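Local coordinates for lipoate-protein ligase, putative (Streptococcus pneumoniae, PDB 1VQZ), which is a putative bacterial ligase of the lipoate-protein ligase A/B family, with a mixed beta sheet flanked by helices and a further C-terminal ligase region, at residues K35-E40 against T225-S230; L136-K141 against I197-K202; D242-F245 against D249-Y252. All blocks are in the same frame, centred on the assembly; numbering follows the deposited sequence.

How the interactions relate
All three contacts are partly buried, and they differ mainly in how much charge they carry. Interactions 1 and 2 both reach the eight-stranded mixed sheet: 225-226 is one outermost strand, whereas 135-138 lies next to the other. Their centres are 34 Å apart, and interaction 2 is nested within the chain that interaction 1 closes. Interaction 1 is mostly apolar, interaction 2 is a salt bridge over an aliphatic base, and interaction 3 mixes cation-pi, aromatic and amide contacts between consecutive helices. Segment 225-230 leads into helix 231-245, whose last part carries interaction 3; the two contacts meet where Lys35 NZ and Lys244 NZ, like charges that share Glu31 as salt-bridge partner, come within 4.0 Å.

Interaction 1. Residues K35-E40 against T225-S230; sequences KHLLDE and TEYVFS. With EDO (1,2-ethanediol), chain N.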
loop_
_atom_site.group_PDB
_atom_site.type_symbol
_atom_site.label_atom_id
_atom_site.label_comp_id
_atom_site.label_asym_id
_atom_site.label_seq_id
_atom_site.Cartn_x
_atom_site.Cartn_y
_atom_site.Cartn_z
ATOM N N LYS A 35 -6.092 13.235 1.883
ATOM C CA LYS A 35 -6.193 13.896 3.217
ATOM C C LYS A 35 -6.567 15.375 3.242
ATOM O O LYS A 35 -7.064 15.881 4.231
ATOM C CB LYS A 35 -4.889 13.684 3.994
ATOM C CG LYS A 35 -4.577 12.245 4.243
ATOM C CD LYS A 35 -3.262 12.079 5.021
ATOM C CE LYS A 35 -2.996 10.590 5.352
ATOM N NZ LYS A 35 -1.612 10.384 5.989
ATOM N N HIS A 36 -6.362 16.042 2.134
ATOM C CA HIS A 36 -6.476 17.505 2.073
ATOM C C HIS A 36 -7.600 18.033 1.189
ATOM O O HIS A 36 -8.026 19.144 1.402
ATOM C CB HIS A 36 -5.154 18.095 1.567
ATOM C CG HIS A 36 -4.038 18.000 2.549
ATOM N ND1 HIS A 36 -3.647 19.066 3.329
ATOM C CD2 HIS A 36 -3.202 16.977 2.852
ATOM C CE1 HIS A 36 -2.627 18.695 4.082
ATOM N NE2 HIS A 36 -2.332 17.438 3.808
ATOM N N LEU A 37 -8.065 17.265 0.197
ATOM C CA LEU A 37 -9.167 17.716 -0.666
ATOM C C LEU A 37 -10.511 17.228 -0.122
ATOM O O LEU A 37 -11.296 16.549 -0.811
ATOM C CB LEU A 37 -9.006 17.289 -2.137
ATOM C CG LEU A 37 -7.790 17.826 -2.929
ATOM C CD1 LEU A 37 -7.897 17.389 -4.362
ATOM C CD2 LEU A 37 -7.661 19.327 -2.878
ATOM N N LEU A 38 -10.779 17.648 1.104
ATOM C CA LEU A 38 -11.943 17.209 1.886
ATOM C C LEU A 38 -13.314 17.768 1.425
ATOM O O LEU A 38 -14.346 17.291 1.878
ATOM C CB LEU A 38 -11.714 17.568 3.370
ATOM C CG LEU A 38 -10.459 16.910 3.943
ATOM C CD1 LEU A 38 -10.301 17.210 5.438
ATOM C CD2 LEU A 38 -10.484 15.380 3.678
ATOM N N ASP A 39 -13.323 18.768 0.550
ATOM C CA ASP A 39 -14.563 19.254 -0.064
ATOM C C ASP A 39 -14.969 18.462 -1.329
ATOM O O ASP A 39 -15.971 18.781 -1.948
ATOM C CB ASP A 39 -14.430 20.733 -0.495
ATOM C CG ASP A 39 -14.368 21.716 0.684
ATOM O OD1 ASP A 39 -14.843 21.385 1.788
ATOM O OD2 ASP A 39 -13.861 22.844 0.471
ATOM N N GLU A 40 -14.171 17.503 -1.744
ATOM C CA GLU A 40 -14.482 16.640 -2.864
ATOM C C GLU A 40 -14.744 15.262 -2.288
ATOM O O GLU A 40 -13.841 14.658 -1.719
ATOM C CB GLU A 40 -13.280 16.548 -3.802
ATOM C CG GLU A 40 -12.623 17.884 -4.125
ATOM C CD GLU A 40 -13.570 18.870 -4.787
ATOM O OE1 GLU A 40 -14.533 18.455 -5.468
ATOM O OE2 GLU A 40 -13.334 20.073 -4.602
ATOM N N THR A 225 -15.696 15.929 -13.154
ATOM C CA THR A 225 -14.941 16.952 -13.861
ATOM C C THR A 225 -13.510 16.958 -13.333
ATOM O O THR A 225 -13.211 16.349 -12.277
ATOM C CB THR A 225 -15.601 18.335 -13.677
ATOM O OG1 THR A 225 -15.501 18.718 -12.318
ATOM C CG2 THR A 225 -17.091 18.324 -14.065
ATOM N N GLU A 226 -12.619 17.624 -14.052
ATOM C CA GLU A 226 -11.226 17.708 -13.608
ATOM C C GLU A 226 -11.035 18.675 -12.419
ATOM O O GLU A 226 -11.555 19.811 -12.448
ATOM C CB GLU A 226 -10.331 18.162 -14.727
ATOM C CG GLU A 226 -8.857 17.814 -14.493
ATOM C CD GLU A 226 -7.955 18.378 -15.583
ATOM O OE1 GLU A 226 -8.467 18.860 -16.608
ATOM O OE2 GLU A 226 -6.722 18.348 -15.412
ATOM N N TYR A 227 -10.343 18.203 -11.369
ATOM C CA TYR A 227 -9.754 19.097 -10.348
ATOM C C TYR A 227 -8.350 19.500 -10.809
ATOM O O TYR A 227 -7.487 18.652 -10.995
ATOM C CB TYR A 227 -9.652 18.423 -8.966
ATOM C CG TYR A 227 -9.383 19.416 -7.831
ATOM C CD1 TYR A 227 -10.443 20.053 -7.192
ATOM C CD2 TYR A 227 -8.083 19.753 -7.438
ATOM C CE1 TYR A 227 -10.235 20.973 -6.150
ATOM C CE2 TYR A 227 -7.858 20.712 -6.378
ATOM C CZ TYR A 227 -8.951 21.291 -5.742
ATOM O OH TYR A 227 -8.833 22.216 -4.725
ATOM N N VAL A 228 -8.133 20.797 -10.975
ATOM C CA VAL A 228 -6.843 21.331 -11.389
ATOM C C VAL A 228 -6.224 22.047 -10.206
ATOM O O VAL A 228 -6.818 22.979 -9.667
ATOM C CB VAL A 228 -6.992 22.301 -12.596
ATOM C CG1 VAL A 228 -5.646 22.952 -12.986
ATOM C CG2 VAL A 228 -7.499 21.527 -13.783
ATOM N N PHE A 229 -5.038 21.594 -9.811
ATOM C CA PHE A 229 -4.341 22.151 -8.686
ATOM C C PHE A 229 -3.868 23.564 -8.954
ATOM O O PHE A 229 -3.333 23.852 -9.987
ATOM C CB PHE A 229 -3.125 21.262 -8.284
ATOM C CG PHE A 229 -3.500 20.009 -7.538
ATOM C CD1 PHE A 229 -4.215 20.062 -6.350
ATOM C CD2 PHE A 229 -3.127 18.773 -8.012
ATOM C CE1 PHE A 229 -4.547 18.899 -5.669
ATOM C CE2 PHE A 229 -3.461 17.602 -7.344
ATOM C CZ PHE A 229 -4.151 17.664 -6.154
ATOM N N SER A 230 -4.035 24.440 -7.979
ATOM C CA SER A 230 -3.538 25.786 -8.070
ATOM C C SER A 230 -2.060 25.728 -7.773
ATOM O O SER A 230 -1.568 24.735 -7.232
ATOM C CB SER A 230 -4.200 26.660 -6.997
ATOM O OG SER A 230 -3.794 26.204 -5.712
HETATM C C1 EDO N . -0.238 15.965 5.437
HETATM O O1 EDO N . -1.301 15.106 5.038
HETATM C C2 EDO N . 1.000 15.509 4.685
HETATM O O2 EDO N . 1.527 14.307 5.237
#
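Leu37 packs against Tyr227 and Phe229, its two methyls dividing the work. CD1 sits over one face of the Tyr227 ring, 4.0 Å from the ring centroid and 20° off the normal, a CH-pi contact displaced toward the rim. CD2 reaches the phenol end, lying 3.7 Å from Tyr227 CZ. The same CD1 also touches Phe229 CE1 at 3.9 Å, so one methyl packs against both aromatic residues, which themselves adjoin, Phe229 CD1 lying at the edge of the tyrosine ring. Tyr227 has CG anti to the backbone N (chi1 -166°), which swings its ring toward Leu37.

The contact joins the turn that follows helix 23-36 to the segment leading from edge strand 225-226 into helix 231-245. Leu37 centres an inverse gamma turn and opens a type I beta turn closed by Glu40 N to Leu37 O at 3.2 Å; Ser230 is the N-cap of the next helix.

The polar groups have their main partners outside the two segments. Glu40, bent at chi2 (-59°), crosses Tyr227 at about a right angle and brings OE2 to 3.6 Å from Tyr227 CE1, while its OE1 forms a salt bridge with Lys14. Tyr227 OH is hydrogen-bonded to Glu233, which suits a tyrosine here: its ring packs on leucine and its hydroxyl satisfies a carboxylate. At the far end, His36 NE2 accepts a 2.8 Å hydrogen bond from O1 of 1,2-ethanediol.

Interaction 2. Residues L136-K141 against I197-K202; sequences LEIDGK and INELPK. With EDO (1,2-ethanediol), chain R.
A tight beta hairpin near one edge of the large mixed sheet, one strand in from its border, meets the loop preceding helix 206-220 through Ile138 and Lys141 on one side and Glu199 on the other. The hairpin joins strands 135-138 and 141-151 by a type I' turn, in which Asp139 and Gly140 both take positive phi, a conformation glycine adopts easily. Ile138 and Lys141 are its hydrogen-bonded pair, with Lys141 N to Ile138 O at 2.9 Å, both directing CB toward the loop.

The aliphatic base of Glu199 packs on isoleucine: Ile138 CG2 lies 3.9 Å from Glu199 CG, and the two side chains run antiparallel as they pass. Glu199 then bends at chi2 (-63°), turning its carboxylate toward the lysine while CG and CD stay against Ile138. Lys141, bent at chi3 (-61°), donates from NZ a hydrogen-bonded salt bridge of 3.1 Å to Glu199 OE2, on the syn side and 15° out of the carboxylate plane.

Thr194 OG1 also bonds Glu199 OE2. A 1,2-ethanediol binds the carboxylate through both hydroxyls, O2 lying 2.9 Å from Glu199 OE1. With lysine and threonine meeting one oxygen, the carboxylate is probably anionic and its rotation restricted.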
loop_
_atom_site.group_PDB
_atom_site.type_symbol
_atom_site.label_atom_id
_atom_site.label_comp_id
_atom_site.label_asym_id
_atom_site.label_seq_id
_atom_site.Cartn_x
_atom_site.Cartn_y
_atom_site.Cartn_z
ATOM N N LEU A 136 -7.791 -8.411 -9.777
ATOM C CA LEU A 136 -8.388 -8.774 -11.049
ATOM C C LEU A 136 -7.518 -9.836 -11.738
ATOM O O LEU A 136 -6.298 -9.873 -11.558
ATOM C CB LEU A 136 -8.521 -7.522 -11.929
ATOM C CG LEU A 136 -9.401 -6.397 -11.365
ATOM C CD1 LEU A 136 -9.223 -5.080 -12.132
ATOM C CD2 LEU A 136 -10.836 -6.802 -11.362
ATOM N N GLU A 137 -8.138 -10.682 -12.544
ATOM C CA GLU A 137 -7.403 -11.774 -13.185
ATOM C C GLU A 137 -7.651 -11.865 -14.661
ATOM O O GLU A 137 -8.722 -11.465 -15.127
ATOM C CB GLU A 137 -7.838 -13.095 -12.593
ATOM C CG GLU A 137 -7.136 -13.464 -11.311
ATOM C CD GLU A 137 -7.591 -14.836 -10.816
ATOM O OE1 GLU A 137 -8.362 -15.488 -11.551
ATOM O OE2 GLU A 137 -7.173 -15.241 -9.708
ATOM N N ILE A 138 -6.670 -12.414 -15.388
ATOM C CA ILE A 138 -6.885 -12.807 -16.783
ATOM C C ILE A 138 -6.399 -14.231 -16.934
ATOM O O ILE A 138 -5.216 -14.525 -16.698
ATOM C CB ILE A 138 -6.131 -11.917 -17.801
ATOM C CG1 ILE A 138 -6.619 -10.456 -17.753
ATOM C CG2 ILE A 138 -6.257 -12.462 -19.224
ATOM C CD1 ILE A 138 -5.595 -9.472 -18.388
ATOM N N ASP A 139 -7.313 -15.108 -17.324
ATOM C CA ASP A 139 -6.988 -16.507 -17.472
ATOM C C ASP A 139 -6.280 -17.001 -16.222
ATOM O O ASP A 139 -5.226 -17.636 -16.311
ATOM C CB ASP A 139 -6.099 -16.732 -18.712
ATOM C CG ASP A 139 -6.007 -18.213 -19.109
ATOM O OD1 ASP A 139 -7.067 -18.886 -19.180
ATOM O OD2 ASP A 139 -4.872 -18.700 -19.325
ATOM N N GLY A 140 -6.833 -16.668 -15.056
ATOM C CA GLY A 140 -6.269 -17.115 -13.772
ATOM C C GLY A 140 -5.034 -16.400 -13.275
ATOM O O GLY A 140 -4.507 -16.725 -12.208
ATOM N N LYS A 141 -4.554 -15.416 -14.024
ATOM C CA LYS A 141 -3.356 -14.693 -13.622
ATOM C C LYS A 141 -3.726 -13.257 -13.221
ATOM O O LYS A 141 -4.489 -12.574 -13.920
ATOM C CB LYS A 141 -2.317 -14.688 -14.734
ATOM C CG LYS A 141 -1.849 -16.092 -15.153
ATOM C CD LYS A 141 -1.142 -16.080 -16.517
ATOM C CE LYS A 141 -2.082 -15.586 -17.652
ATOM N NZ LYS A 141 -1.680 -16.118 -18.993
ATOM N N ILE A 197 -0.096 -6.261 -21.523
ATOM C CA ILE A 197 0.412 -6.215 -22.918
ATOM C C ILE A 197 0.518 -7.622 -23.562
ATOM O O ILE A 197 0.319 -7.806 -24.760
ATOM C CB ILE A 197 1.788 -5.472 -23.003
ATOM C CG1 ILE A 197 2.035 -4.931 -24.415
ATOM C CG2 ILE A 197 2.936 -6.385 -22.567
ATOM C CD1 ILE A 197 3.256 -4.062 -24.526
ATOM N N ASN A 198 0.768 -8.618 -22.733
ATOM C CA ASN A 198 0.889 -9.978 -23.178
ATOM C C ASN A 198 -0.430 -10.635 -23.474
ATOM O O ASN A 198 -0.461 -11.670 -24.080
ATOM C CB ASN A 198 1.642 -10.785 -22.125
ATOM C CG ASN A 198 3.086 -10.321 -21.981
ATOM O OD1 ASN A 198 3.718 -9.895 -22.976
ATOM N ND2 ASN A 198 3.628 -10.419 -20.765
ATOM N N GLU A 199 -1.523 -10.043 -23.025
ATOM C CA GLU A 199 -2.837 -10.639 -23.217
ATOM C C GLU A 199 -3.604 -9.941 -24.365
ATOM O O GLU A 199 -4.572 -10.489 -24.901
ATOM C CB GLU A 199 -3.612 -10.539 -21.907
ATOM C CG GLU A 199 -2.912 -11.133 -20.707
ATOM C CD GLU A 199 -2.671 -12.625 -20.814
ATOM O OE1 GLU A 199 -3.237 -13.255 -21.730
ATOM O OE2 GLU A 199 -1.925 -13.163 -19.956
ATOM N N LEU A 200 -3.171 -8.718 -24.692
ATOM C CA LEU A 200 -3.774 -7.930 -25.754
ATOM C C LEU A 200 -3.499 -8.527 -27.131
ATOM O O LEU A 200 -2.346 -8.680 -27.511
ATOM C CB LEU A 200 -3.221 -6.510 -25.746
ATOM C CG LEU A 200 -3.608 -5.618 -24.588
ATOM C CD1 LEU A 200 -2.744 -4.367 -24.616
ATOM C CD2 LEU A 200 -5.074 -5.240 -24.671
ATOM N N PRO A 201 -4.562 -8.808 -27.905
ATOM C CA PRO A 201 -4.380 -9.161 -29.317
ATOM C C PRO A 201 -3.674 -8.072 -30.175
ATOM O O PRO A 201 -2.911 -8.408 -31.078
ATOM C CB PRO A 201 -5.813 -9.404 -29.808
ATOM C CG PRO A 201 -6.685 -9.457 -28.614
ATOM C CD PRO A 201 -5.986 -8.805 -27.500
ATOM N N LYS A 202 -3.951 -6.798 -29.911
ATOM C CA LYS A 202 -3.233 -5.688 -30.556
ATOM C C LYS A 202 -2.465 -4.836 -29.518
ATOM O O LYS A 202 -2.990 -4.502 -28.439
ATOM C CB LYS A 202 -4.199 -4.811 -31.342
HETATM C C1 EDO R . 0.016 -15.599 -22.671
HETATM O O1 EDO R . 0.352 -14.725 -21.581
HETATM C C2 EDO R . -1.473 -15.506 -23.035
HETATM O O2 EDO R . -2.321 -16.005 -21.984
#

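Interaction 3. Residues D242-F245 against D249-Y252; sequences DTKF and DWNY. With EDO (1,2-ethanediol), chain I; EDO (1,2-ethanediol), chain G; EDO (1,2-ethanediol), chain H; EDO (1,2-ethanediol), chain Q.
Lys244 and Trp250 are the closest CA pair between segments 242-245 and 249-252, at 5.6 Å. Segment 242-245, in the last part of helix 231-245, includes a wider pi-type turn; helix 248-251 then runs out at Tyr252. The chain folds back between two consecutive helices, bringing Lys244 O 3.2 Å from Trp250 CB.

Lys244 leaves with CG opposite its backbone N and runs extended over one indole face. CE stands 3.5 Å from the six-membered ring centroid, 5° off the normal, and NZ makes a cation-pi contact 4.4 Å from the same centroid. Phe245 lies alongside, its CD1 3.5 Å from Trp250 NE1 and the ring planes at 80°; a phenylalanine suits its buried place, packed also on Ile27 and Ala28 of helix 23-36 and on Val78. Asn251 ND2 donates a fairly straight bond (162°) of 3.0 Å to Phe245 O from above the carbonyl plane, while OD1 accepts from Arg79 N, a double role that suits an amide.

Lys244 NZ also pairs with Glu31 and bonds 1,2-ethanediol O1 at 2.7 Å. Lysine thus lays CG and CE on the indole, while Glu31 and the ring would be expected to favour the protonated amine and offset nearby Lys35.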
loop_
_atom_site.group_PDB
_atom_site.type_symbol
_atom_site.label_atom_id
_atom_site.label_comp_id
_atom_site.label_asym_id
_atom_site.label_seq_id
_atom_site.Cartn_x
_atom_site.Cartn_y
_atom_site.Cartn_z
ATOM N N ASP A 242 8.937 17.255 0.277
ATOM C CA ASP A 242 10.206 17.686 0.907
ATOM C C ASP A 242 10.347 17.250 2.378
ATOM O O ASP A 242 11.445 17.045 2.859
ATOM C CB ASP A 242 10.382 19.216 0.844
ATOM C CG ASP A 242 10.616 19.746 -0.562
ATOM O OD1 ASP A 242 10.899 18.955 -1.492
ATOM O OD2 ASP A 242 10.470 20.979 -0.740
ATOM N N THR A 243 9.231 17.138 3.086
ATOM C CA THR A 243 9.227 16.779 4.470
ATOM C C THR A 243 8.808 15.348 4.765
ATOM O O THR A 243 9.002 14.885 5.881
ATOM C CB THR A 243 8.327 17.710 5.295
ATOM O OG1 THR A 243 6.966 17.487 4.942
ATOM C CG2 THR A 243 8.735 19.183 5.094
ATOM N N LYS A 244 8.286 14.630 3.776
ATOM C CA LYS A 244 7.890 13.236 3.973
ATOM C C LYS A 244 8.491 12.250 2.951
ATOM O O LYS A 244 9.574 11.669 3.184
ATOM C CB LYS A 244 6.345 13.158 4.082
ATOM C CG LYS A 244 5.783 11.795 4.535
ATOM C CD LYS A 244 4.322 11.905 4.947
ATOM C CE LYS A 244 3.761 10.577 5.341
ATOM N NZ LYS A 244 2.390 10.621 5.887
ATOM N N PHE A 245 7.850 12.119 1.793
ATOM C CA PHE A 245 8.178 11.082 0.828
ATOM C C PHE A 245 9.579 11.188 0.203
ATOM O O PHE A 245 10.101 10.213 -0.317
ATOM C CB PHE A 245 7.035 11.017 -0.225
ATOM C CG PHE A 245 5.673 10.711 0.395
ATOM C CD1 PHE A 245 5.400 9.446 0.878
ATOM C CD2 PHE A 245 4.722 11.707 0.586
ATOM C CE1 PHE A 245 4.207 9.190 1.499
ATOM C CE2 PHE A 245 3.544 11.446 1.192
ATOM C CZ PHE A 245 3.269 10.177 1.647
ATOM N N ASP A 249 13.984 9.998 6.951
ATOM C CA ASP A 249 13.326 9.766 8.225
ATOM C C ASP A 249 11.981 9.040 8.019
ATOM O O ASP A 249 11.552 8.227 8.859
ATOM C CB ASP A 249 13.017 11.083 8.957
ATOM C CG ASP A 249 14.255 11.795 9.514
ATOM O OD1 ASP A 249 15.311 11.179 9.722
ATOM O OD2 ASP A 249 14.134 13.005 9.780
ATOM N N TRP A 250 11.316 9.378 6.920
ATOM C CA TRP A 250 10.076 8.736 6.571
ATOM C C TRP A 250 10.306 7.388 5.872
ATOM O O TRP A 250 9.675 6.394 6.212
ATOM C CB TRP A 250 9.203 9.651 5.694
ATOM C CG TRP A 250 8.051 8.913 5.100
ATOM C CD1 TRP A 250 7.905 8.539 3.767
ATOM C CD2 TRP A 250 6.910 8.397 5.785
ATOM N NE1 TRP A 250 6.742 7.808 3.610
ATOM C CE2 TRP A 250 6.113 7.705 4.819
ATOM C CE3 TRP A 250 6.478 8.418 7.124
ATOM C CZ2 TRP A 250 4.937 7.077 5.145
ATOM C CZ3 TRP A 250 5.270 7.761 7.450
ATOM C CH2 TRP A 250 4.509 7.121 6.444
ATOM N N ASN A 251 11.158 7.362 4.856
ATOM C CA ASN A 251 11.251 6.154 3.986
ATOM C C ASN A 251 11.937 4.985 4.701
ATOM O O ASN A 251 11.552 3.816 4.513
ATOM C CB ASN A 251 11.988 6.492 2.676
ATOM C CG ASN A 251 11.222 7.426 1.797
ATOM O OD1 ASN A 251 10.024 7.300 1.678
ATOM N ND2 ASN A 251 11.912 8.333 1.122
ATOM N N TYR A 252 12.949 5.330 5.495
ATOM C CA TYR A 252 13.690 4.381 6.335
ATOM C C TYR A 252 13.312 4.660 7.780
ATOM O O TYR A 252 12.323 4.124 8.274
ATOM C CB TYR A 252 15.191 4.550 6.084
ATOM C CG TYR A 252 15.610 4.046 4.717
ATOM C CD1 TYR A 252 15.466 4.838 3.582
ATOM C CD2 TYR A 252 16.147 2.776 4.558
ATOM C CE1 TYR A 252 15.870 4.367 2.295
ATOM C CE2 TYR A 252 16.554 2.293 3.303
ATOM C CZ TYR A 252 16.387 3.082 2.175
ATOM O OH TYR A 252 16.778 2.595 0.947
HETATM C C1 EDO I . 9.446 5.242 9.727
HETATM O O1 EDO I . 9.349 4.894 11.139
HETATM C C2 EDO I . 8.384 6.278 9.354
HETATM O O2 EDO I . 8.569 7.534 10.057
HETATM C C1 EDO G . 15.352 13.853 6.640
HETATM O O1 EDO G . 15.405 12.440 6.841
HETATM C C2 EDO G . 15.834 14.117 5.248
HETATM O O2 EDO G . 16.130 12.818 4.732
HETATM C C1 EDO H . 1.940 13.509 8.432
HETATM O O1 EDO H . 1.545 12.711 7.310
HETATM C C2 EDO H . 3.192 12.919 9.061
HETATM O O2 EDO H . 3.581 11.697 8.417
HETATM C C1 EDO Q . 20.992 1.727 2.846
HETATM O O1 EDO Q . 20.841 2.529 4.010
HETATM C C2 EDO Q . 19.845 0.795 2.459
HETATM O O2 EDO Q . 19.391 1.060 1.101
#